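Long-range contact in putative mandelate racemase (Salmonella typhimurium, PDB 2O56), which binds magnesium and, as a member of the enolase superfamily, probably acts as a hydro-lyase (dehydratase) on a substrate not yet established: residues A[5-17]-A[385-399]. Numbering follows the deposited sequence.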
loop_
_atom_site.group_PDB
_atom_site.type_symbol
_atom_site.label_atom_id
_atom_site.label_comp_id
_atom_site.label_asym_id
_atom_site.label_seq_id
_atom_site.Cartn_x
_atom_site.Cartn_y
_atom_site.Cartn_z
ATOM N N LYS A 5 -20.760 45.436 12.595
ATOM C CA LYS A 5 -19.716 45.647 11.618
ATOM C C LYS A 5 -18.482 45.769 12.456
ATOM O O LYS A 5 -18.513 46.379 13.530
ATOM C CB LYS A 5 -19.911 46.991 10.897
ATOM C CG LYS A 5 -20.676 46.915 9.593
ATOM C CD LYS A 5 -20.872 48.315 9.023
ATOM C CE LYS A 5 -21.109 48.296 7.520
ATOM N NZ LYS A 5 -22.454 47.755 7.177
ATOM N N ILE A 6 -17.389 45.203 11.964
ATOM C CA ILE A 6 -16.064 45.516 12.478
ATOM C C ILE A 6 -15.709 46.934 12.024
ATOM O O ILE A 6 -15.772 47.252 10.835
ATOM C CB ILE A 6 -15.010 44.488 11.986
ATOM C CG1 ILE A 6 -15.381 43.074 12.461
ATOM C CG2 ILE A 6 -13.614 44.864 12.479
ATOM C CD1 ILE A 6 -14.559 41.918 11.791
ATOM N N THR A 7 -15.372 47.797 12.980
ATOM C CA THR A 7 -15.045 49.191 12.646
ATOM C C THR A 7 -13.548 49.464 12.666
ATOM O O THR A 7 -13.050 50.274 11.884
ATOM C CB THR A 7 -15.810 50.197 13.544
ATOM O OG1 THR A 7 -15.653 49.825 14.917
ATOM C CG2 THR A 7 -17.277 50.190 13.201
ATOM N N SER A 8 -12.826 48.763 13.546
ATOM C CA SER A 8 -11.377 48.870 13.605
ATOM C C SER A 8 -10.782 47.658 14.333
ATOM O O SER A 8 -11.489 46.942 15.047
ATOM C CB SER A 8 -10.970 50.150 14.349
ATOM O OG SER A 8 -11.230 50.011 15.740
ATOM N N VAL A 9 -9.482 47.436 14.139
ATOM C CA VAL A 9 -8.771 46.373 14.824
ATOM C C VAL A 9 -7.483 46.968 15.375
ATOM O O VAL A 9 -6.748 47.612 14.644
ATOM C CB VAL A 9 -8.410 45.177 13.874
ATOM C CG1 VAL A 9 -7.675 44.076 14.666
ATOM C CG2 VAL A 9 -9.642 44.600 13.219
ATOM N N ASP A 10 -7.230 46.756 16.659
ATOM C CA ASP A 10 -5.986 47.165 17.270
ATOM C C ASP A 10 -5.112 45.947 17.401
ATOM O O ASP A 10 -5.562 44.905 17.874
ATOM C CB ASP A 10 -6.238 47.771 18.649
ATOM C CG ASP A 10 -7.262 48.891 18.611
ATOM O OD1 ASP A 10 -6.973 49.934 17.993
ATOM O OD2 ASP A 10 -8.367 48.721 19.176
ATOM N N ILE A 11 -3.868 46.072 16.961
ATOM C CA ILE A 11 -2.895 45.003 17.119
ATOM C C ILE A 11 -1.877 45.446 18.166
ATOM O O ILE A 11 -1.110 46.386 17.944
ATOM C CB ILE A 11 -2.252 44.622 15.760
ATOM C CG1 ILE A 11 -3.348 44.218 14.763
ATOM C CG2 ILE A 11 -1.302 43.448 15.945
ATOM C CD1 ILE A 11 -3.877 45.330 13.883
ATOM N N ILE A 12 -1.905 44.771 19.314
ATOM C CA ILE A 12 -1.268 45.252 20.537
ATOM C C ILE A 12 -0.005 44.458 20.902
ATOM O O ILE A 12 -0.049 43.246 21.115
ATOM C CB ILE A 12 -2.284 45.250 21.726
ATOM C CG1 ILE A 12 -3.490 46.130 21.386
ATOM C CG2 ILE A 12 -1.626 45.719 23.033
ATOM C CD1 ILE A 12 -4.747 45.835 22.157
ATOM N N ASP A 13 1.123 45.156 20.977
ATOM C CA ASP A 13 2.376 44.565 21.407
ATOM C C ASP A 13 2.479 44.724 22.928
ATOM O O ASP A 13 2.939 45.749 23.424
ATOM C CB ASP A 13 3.530 45.287 20.694
ATOM C CG ASP A 13 4.860 44.562 20.817
ATOM O OD1 ASP A 13 4.906 43.420 21.319
ATOM O OD2 ASP A 13 5.875 45.149 20.391
ATOM N N VAL A 14 2.036 43.701 23.651
ATOM C CA VAL A 14 1.679 43.801 25.073
ATOM C C VAL A 14 2.915 44.085 25.918
ATOM O O VAL A 14 3.839 43.264 25.969
ATOM C CB VAL A 14 0.970 42.500 25.563
ATOM C CG1 VAL A 14 0.762 42.495 27.103
ATOM C CG2 VAL A 14 -0.355 42.290 24.810
ATOM N N ALA A 15 2.927 45.257 26.556
ATOM C CA ALA A 15 4.008 45.654 27.484
ATOM C C ALA A 15 3.938 44.866 28.777
ATOM O O ALA A 15 2.864 44.701 29.352
ATOM C CB ALA A 15 3.945 47.166 27.795
ATOM N N ASN A 16 5.090 44.400 29.245
ATOM C CA ASN A 16 5.136 43.409 30.320
ATOM C C ASN A 16 6.455 43.429 31.074
ATOM O O ASN A 16 7.501 43.818 30.532
ATOM C CB ASN A 16 4.873 41.992 29.781
ATOM C CG ASN A 16 5.915 41.546 28.756
ATOM O OD1 ASN A 16 5.706 41.682 27.552
ATOM N ND2 ASN A 16 7.040 41.006 29.231
ATOM N N ASP A 17 6.407 42.961 32.315
ATOM C CA ASP A 17 7.562 43.045 33.190
ATOM C C ASP A 17 8.542 41.877 33.138
ATOM O O ASP A 17 9.533 41.869 33.876
ATOM C CB ASP A 17 7.139 43.398 34.617
ATOM C CG ASP A 17 6.982 44.893 34.805
ATOM O OD1 ASP A 17 7.841 45.486 35.496
ATOM O OD2 ASP A 17 6.024 45.476 34.232
ATOM N N LEU A 385 -7.388 42.356 28.267
ATOM C CA LEU A 385 -6.264 43.160 28.761
ATOM C C LEU A 385 -6.807 44.288 29.646
ATOM O O LEU A 385 -7.927 44.767 29.433
ATOM C CB LEU A 385 -5.500 43.761 27.583
ATOM C CG LEU A 385 -4.668 42.861 26.668
ATOM C CD1 LEU A 385 -4.019 43.750 25.641
ATOM C CD2 LEU A 385 -3.611 42.097 27.472
ATOM N N THR A 386 -6.020 44.719 30.622
ATOM C CA THR A 386 -6.427 45.870 31.457
ATOM C C THR A 386 -6.233 47.158 30.686
ATOM O O THR A 386 -5.390 47.208 29.782
ATOM C CB THR A 386 -5.576 45.995 32.727
ATOM O OG1 THR A 386 -4.223 46.272 32.356
ATOM C CG2 THR A 386 -5.637 44.740 33.555
ATOM N N GLU A 387 -6.972 48.202 31.070
ATOM C CA GLU A 387 -6.797 49.540 30.485
ATOM C C GLU A 387 -5.361 50.059 30.593
ATOM O O GLU A 387 -4.842 50.677 29.660
ATOM C CB GLU A 387 -7.761 50.549 31.124
ATOM C CG GLU A 387 -9.215 50.423 30.661
ATOM C CD GLU A 387 -9.390 50.642 29.164
ATOM O OE1 GLU A 387 -8.694 51.512 28.587
ATOM O OE2 GLU A 387 -10.234 49.945 28.565
ATOM N N GLU A 388 -4.733 49.792 31.734
ATOM C CA GLU A 388 -3.356 50.219 32.013
ATOM C C GLU A 388 -2.331 49.597 31.056
ATOM O O GLU A 388 -1.445 50.281 30.542
ATOM C CB GLU A 388 -2.985 49.866 33.456
ATOM C CG GLU A 388 -1.570 50.270 33.858
ATOM C CD GLU A 388 -1.341 50.241 35.364
ATOM O OE1 GLU A 388 -2.328 50.099 36.123
ATOM O OE2 GLU A 388 -0.172 50.364 35.791
ATOM N N THR A 389 -2.456 48.289 30.845
ATOM C CA THR A 389 -1.650 47.573 29.871
ATOM C C THR A 389 -1.859 48.138 28.458
ATOM O O THR A 389 -0.894 48.393 27.726
ATOM C CB THR A 389 -1.926 46.048 29.947
ATOM O OG1 THR A 389 -1.511 45.557 31.237
ATOM C CG2 THR A 389 -1.152 45.296 28.881
ATOM N N MET A 390 -3.115 48.362 28.089
ATOM C CA MET A 390 -3.408 48.857 26.755
ATOM C C MET A 390 -2.872 50.262 26.512
ATOM O O MET A 390 -2.400 50.573 25.414
ATOM C CB MET A 390 -4.890 48.770 26.484
ATOM C CG MET A 390 -5.379 47.327 26.370
ATOM S SD MET A 390 -6.997 47.231 25.575
ATOM C CE MET A 390 -8.100 47.472 26.975
ATOM N N LYS A 391 -2.922 51.095 27.549
ATOM C CA LYS A 391 -2.364 52.453 27.508
ATOM C C LYS A 391 -0.880 52.480 27.184
ATOM O O LYS A 391 -0.449 53.315 26.406
ATOM C CB LYS A 391 -2.622 53.182 28.832
ATOM C CG LYS A 391 -3.530 54.390 28.715
ATOM C CD LYS A 391 -4.816 54.203 29.507
ATOM C CE LYS A 391 -6.001 53.924 28.594
ATOM N NZ LYS A 391 -5.956 52.559 27.984
ATOM N N LYS A 392 -0.104 51.565 27.771
ATOM C CA LYS A 392 1.351 51.577 27.596
ATOM C C LYS A 392 1.914 50.562 26.586
ATOM O O LYS A 392 3.125 50.363 26.509
ATOM C CB LYS A 392 2.077 51.477 28.950
ATOM C CG LYS A 392 1.885 50.184 29.710
ATOM C CD LYS A 392 2.869 50.085 30.876
ATOM C CE LYS A 392 2.795 48.712 31.550
ATOM N NZ LYS A 392 1.880 48.692 32.734
ATOM N N SER A 393 1.047 49.925 25.808
ATOM C CA SER A 393 1.489 48.938 24.826
ATOM C C SER A 393 1.503 49.551 23.440
ATOM O O SER A 393 0.479 50.039 22.987
ATOM C CB SER A 393 0.528 47.749 24.804
ATOM O OG SER A 393 0.564 47.008 25.999
ATOM N N PRO A 394 2.648 49.487 22.739
ATOM C CA PRO A 394 2.693 49.927 21.337
ATOM C C PRO A 394 1.632 49.237 20.444
ATOM O O PRO A 394 1.536 48.003 20.425
ATOM C CB PRO A 394 4.114 49.554 20.892
ATOM C CG PRO A 394 4.893 49.393 22.129
ATOM C CD PRO A 394 3.953 48.999 23.219
ATOM N N THR A 395 0.845 50.044 19.724
ATOM C CA THR A 395 -0.402 49.590 19.106
ATOM C C THR A 395 -0.545 50.114 17.663
ATOM O O THR A 395 -0.335 51.296 17.397
ATOM C CB THR A 395 -1.636 50.003 19.950
ATOM O OG1 THR A 395 -1.522 49.452 21.266
ATOM C CG2 THR A 395 -2.918 49.478 19.331
ATOM N N ILE A 396 -0.881 49.217 16.737
ATOM C CA ILE A 396 -1.248 49.593 15.385
ATOM C C ILE A 396 -2.759 49.447 15.284
ATOM O O ILE A 396 -3.314 48.430 15.694
ATOM C CB ILE A 396 -0.563 48.674 14.335
ATOM C CG1 ILE A 396 0.956 48.707 14.500
ATOM C CG2 ILE A 396 -0.972 49.063 12.894
ATOM C CD1 ILE A 396 1.696 47.608 13.711
ATOM N N THR A 397 -3.426 50.457 14.744
ATOM C CA THR A 397 -4.861 50.394 14.573
ATOM C C THR A 397 -5.172 50.348 13.093
ATOM O O THR A 397 -4.731 51.211 12.328
ATOM C CB THR A 397 -5.552 51.610 15.262
ATOM O OG1 THR A 397 -5.331 51.534 16.676
ATOM C CG2 THR A 397 -7.065 51.640 15.003
ATOM N N VAL A 398 -5.920 49.332 12.677
ATOM C CA VAL A 398 -6.336 49.240 11.282
ATOM C C VAL A 398 -7.761 49.718 11.214
ATOM O O VAL A 398 -8.589 49.295 12.008
ATOM C CB VAL A 398 -6.245 47.779 10.715
ATOM C CG1 VAL A 398 -6.723 47.738 9.216
ATOM C CG2 VAL A 398 -4.812 47.259 10.831
ATOM N N LYS A 399 -8.052 50.590 10.258
ATOM C CA LYS A 399 -9.418 50.958 9.984
ATOM C C LYS A 399 -9.550 51.446 8.550
ATOM O O LYS A 399 -10.665 51.642 8.059
ATOM C CB LYS A 399 -9.899 52.020 10.986
ATOM C CG LYS A 399 -9.154 53.346 10.911
ATOM C CD LYS A 399 -8.775 53.847 12.292
ATOM C CE LYS A 399 -9.982 54.397 13.025
ATOM N NZ LYS A 399 -9.591 55.402 14.041
HETATM O O HOH W 1 1.549 46.630 17.776
HETATM O O HOH W 2 1.287 45.334 31.601
#
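Thr397 OG1 donates to Asp10 OD1 at 2.6 Å, meeting the oxygen nearly along its C-O axis. The two side chains lie side by side on one face of an antiparallel strand pair. The other carboxylate oxygen, OD2, bonds to Asn33, so the aspartate is gripped from both sides of its own strand. Backbone bonds join Val9 with Val398 and Ile11 with Ile396 in both directions. Asp13 N to Pro394 O, 2.9 Å, extends the ladder, and a water bridges Ile11 O and Pro394 O. Beyond the strands Ser393 takes over. Its OG accepts from Ala15 N at 3.0 Å, almost straight at 174°, and donates to Thr389 O in the helix. Chi1 of -67° sets this hydroxyl beside its own backbone N, where it links loop and helix.

The packing differs on the two faces. Ile12 shares the Asp10 face: its CG2 presses on Ser393 CB at 3.4 Å, tighter than usual, and its end meets Leu385 CD1 tip to tip. In the loop beyond, Val14 sets CG2 against Leu385 CD1 and CG1 against Thr389 CG2. On the other face of the strand pair Ile11 CD1 touches Val398 CG2 at 3.7 Å.

The last modelled residues thus return from the barrel to complete the N-terminal capping domain of the enolase fold, with 395-398 an outer strand beside 6-13. Helix 52-66 packs against Val9 and Ile396, while Leu385 and Met390 rest on Phe41 of strand 39-44.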